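Local coordinates for protein exocyst complex component EXO70 (Saccharomyces cerevisiae, PDB 2PFV) that tethers secretory vesicles to sites of exocytosis as part of the exocyst complex and takes part in the assembly of that complex, at residues Ala399-Ser404 / Ile452-Ser457. Sequence-based numbering, arbitrary orientation.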
ATOM      1  N   ALA A 399       0.652 -20.717  25.018  1.00 39.53           N
ATOM      2  CA  ALA A 399       1.830 -21.192  24.310  1.00 37.42           C
ATOM      3  C   ALA A 399       2.708 -22.030  25.228  1.00 36.72           C
ATOM      4  O   ALA A 399       3.936 -21.923  25.194  1.00 36.72           O
ATOM      5  CB  ALA A 399       2.621 -20.016  23.757  1.00 36.25           C
ATOM      6  N   ASN A 400       2.077 -22.859  26.048  1.00 34.95           N
ATOM      7  CA  ASN A 400       2.827 -23.724  26.948  1.00 37.16           C
ATOM      8  C   ASN A 400       2.178 -25.099  27.026  1.00 36.89           C
ATOM      9  O   ASN A 400       1.306 -25.338  27.855  1.00 37.37           O
ATOM     10  CB  ASN A 400       2.909 -23.109  28.348  1.00 36.95           C
ATOM     11  CG  ASN A 400       3.810 -23.910  29.279  1.00 38.36           C
ATOM     12  OD1 ASN A 400       3.897 -23.624  30.478  1.00 38.66           O
ATOM     13  ND2 ASN A 400       4.486 -24.916  28.729  1.00 32.29           N
ATOM     14  N   PRO A 401       2.608 -26.029  26.159  1.00 37.45           N
ATOM     15  CA  PRO A 401       2.068 -27.393  26.121  1.00 37.85           C
ATOM     16  C   PRO A 401       2.366 -28.175  27.398  1.00 38.41           C
ATOM     17  O   PRO A 401       1.783 -29.232  27.642  1.00 37.83           O
ATOM     18  CB  PRO A 401       2.766 -28.011  24.905  1.00 38.80           C
ATOM     19  CG  PRO A 401       3.137 -26.810  24.056  1.00 39.75           C
ATOM     20  CD  PRO A 401       3.598 -25.825  25.088  1.00 37.07           C
ATOM     21  N   ASN A 402       3.275 -27.647  28.213  1.00 38.81           N
ATOM     22  CA  ASN A 402       3.666 -28.312  29.447  1.00 40.72           C
ATOM     23  C   ASN A 402       3.010 -27.767  30.713  1.00 40.32           C
ATOM     24  O   ASN A 402       3.262 -28.263  31.803  1.00 41.25           O
ATOM     25  CB  ASN A 402       5.187 -28.251  29.590  1.00 41.70           C
ATOM     26  CG  ASN A 402       5.902 -29.056  28.520  1.00 45.62           C
ATOM     27  OD1 ASN A 402       7.030 -28.743  28.146  1.00 47.67           O
ATOM     28  ND2 ASN A 402       5.248 -30.104  28.026  1.00 44.50           N
ATOM     29  N   SER A 403       2.171 -26.750  30.566  1.00 40.15           N
ATOM     30  CA  SER A 403       1.488 -26.153  31.707  1.00 39.89           C
ATOM     31  C   SER A 403       0.622 -27.176  32.444  1.00 40.23           C
ATOM     32  O   SER A 403      -0.355 -27.693  31.889  1.00 40.61           O
ATOM     33  CB  SER A 403       0.621 -24.986  31.227  1.00 39.64           C
ATOM     34  OG  SER A 403      -0.224 -24.520  32.257  1.00 38.53           O
ATOM     35  N   SER A 404       0.986 -27.478  33.689  1.00 39.12           N
ATOM     36  CA  SER A 404       0.227 -28.435  34.490  1.00 38.73           C
ATOM     37  C   SER A 404      -1.057 -27.781  34.980  1.00 37.72           C
ATOM     38  O   SER A 404      -2.056 -28.456  35.237  1.00 37.79           O
ATOM     39  CB  SER A 404       1.048 -28.903  35.698  1.00 40.08           C
ATOM     40  OG  SER A 404       1.249 -27.837  36.619  1.00 43.35           O
ATOM     41  N   ILE A 452      -0.495 -29.536  18.498  1.00 30.13           N
ATOM     42  CA  ILE A 452      -0.615 -30.979  18.387  1.00 28.82           C
ATOM     43  C   ILE A 452      -0.044 -31.430  19.738  1.00 27.02           C
ATOM     44  O   ILE A 452      -0.567 -32.328  20.388  1.00 28.23           O
ATOM     45  CB  ILE A 452       0.252 -31.550  17.262  1.00 29.88           C
ATOM     46  CG1 ILE A 452      -0.433 -31.308  15.913  1.00 31.85           C
ATOM     47  CG2 ILE A 452       0.502 -33.040  17.505  1.00 27.18           C
ATOM     48  CD1 ILE A 452       0.505 -31.475  14.716  1.00 36.61           C
ATOM     49  N   SER A 453       1.030 -30.768  20.152  1.00 27.85           N
ATOM     50  CA  SER A 453       1.671 -31.059  21.428  1.00 30.00           C
ATOM     51  C   SER A 453       0.657 -30.925  22.566  1.00 26.79           C
ATOM     52  O   SER A 453       0.687 -31.698  23.510  1.00 29.50           O
ATOM     53  CB  SER A 453       2.855 -30.115  21.658  1.00 31.42           C
ATOM     54  OG  SER A 453       3.643 -30.571  22.741  1.00 38.84           O
ATOM     55  N   TYR A 454      -0.246 -29.955  22.470  1.00 26.92           N
ATOM     56  CA  TYR A 454      -1.281 -29.790  23.485  1.00 27.44           C
ATOM     57  C   TYR A 454      -2.155 -31.047  23.515  1.00 28.68           C
ATOM     58  O   TYR A 454      -2.429 -31.600  24.573  1.00 27.22           O
ATOM     59  CB  TYR A 454      -2.179 -28.589  23.161  1.00 29.44           C
ATOM     60  CG  TYR A 454      -1.760 -27.272  23.776  1.00 30.44           C
ATOM     61  CD1 TYR A 454      -0.460 -26.795  23.628  1.00 32.41           C
ATOM     62  CD2 TYR A 454      -2.677 -26.485  24.485  1.00 32.79           C
ATOM     63  CE1 TYR A 454      -0.073 -25.573  24.164  1.00 33.15           C
ATOM     64  CE2 TYR A 454      -2.298 -25.247  25.032  1.00 31.89           C
ATOM     65  CZ  TYR A 454      -0.988 -24.803  24.865  1.00 32.35           C
ATOM     66  OH  TYR A 454      -0.567 -23.602  25.402  1.00 34.88           O
ATOM     67  N   MET A 455      -2.592 -31.498  22.341  1.00 29.32           N
ATOM     68  CA  MET A 455      -3.457 -32.674  22.263  1.00 30.03           C
ATOM     69  C   MET A 455      -2.784 -33.939  22.763  1.00 30.61           C
ATOM     70  O   MET A 455      -3.449 -34.837  23.257  1.00 33.29           O
ATOM     71  CB  MET A 455      -3.957 -32.902  20.829  1.00 27.50           C
ATOM     72  CG  MET A 455      -4.818 -31.792  20.259  1.00 23.86           C
ATOM     73  SD  MET A 455      -5.782 -32.363  18.816  1.00 21.34           S
ATOM     74  CE  MET A 455      -4.751 -31.985  17.523  1.00 33.39           C
ATOM     75  N   VAL A 456      -1.464 -34.009  22.655  1.00 33.68           N
ATOM     76  CA  VAL A 456      -0.745 -35.198  23.110  1.00 36.96           C
ATOM     77  C   VAL A 456      -0.229 -35.133  24.564  1.00 35.27           C
ATOM     78  O   VAL A 456       0.156 -36.159  25.131  1.00 33.70           O
ATOM     79  CB  VAL A 456       0.441 -35.512  22.140  1.00 38.98           C
ATOM     80  CG1 VAL A 456       1.385 -34.344  22.075  1.00 41.73           C
ATOM     81  CG2 VAL A 456       1.188 -36.747  22.591  1.00 43.60           C
ATOM     82  N   SER A 457      -0.246 -33.945  25.173  1.00 35.73           N
ATOM     83  CA  SER A 457       0.262 -33.766  26.548  1.00 35.69           C
ATOM     84  C   SER A 457      -0.292 -34.722  27.609  1.00 32.08           C
ATOM     85  O   SER A 457       0.476 -35.295  28.395  1.00 31.40           O
ATOM     86  CB  SER A 457       0.031 -32.329  27.024  1.00 37.88           C
ATOM     87  OG  SER A 457      -1.345 -32.107  27.288  1.00 41.27           O
TER
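Y454 sets the CD1-CE1 side of its ring against the pyrrolidine of P401, the two side chains crossing at about a right angle. CE1 of Y454 comes within 3.4 Å of CG of P401, and the proline nitrogen also approaches that ring atom obliquely. With chi1 at -92°, away from the usual staggered positions, the ring leaves helix 439-471 and carries its hydroxyl past the proline to the backbone before it. There N400 N donates to Y454 OH at 2.8 Å, with an N-H...O angle of 151°. E383 on helix 363-390 shares in this: its carboxylate hydrogen-bonds both Y454 OH and the backbone N of A399.

One helical turn on, P401 O rests against CB of S457, 3.6 Å away, while OG of S457 turns back to the helix and donates to Y454 O at 3.0 Å. S453 flanks the proline too, its OG 3.5 Å from CB of P401 and hydrogen-bonded to R460. P401 itself begins the corner of a type I turn, N400 to S403, closed by S403 N to N400 O.

A phenylalanine in place of Y454 would probably leave N400 N and the E383 carboxylate without their shared hydroxyl. Van der Waals contact, mostly with the tyrosine ring, thus seats the proline against the helix, while the phenol oxygen links the 399-404 loop to two helices of the C-terminal Exo70 region.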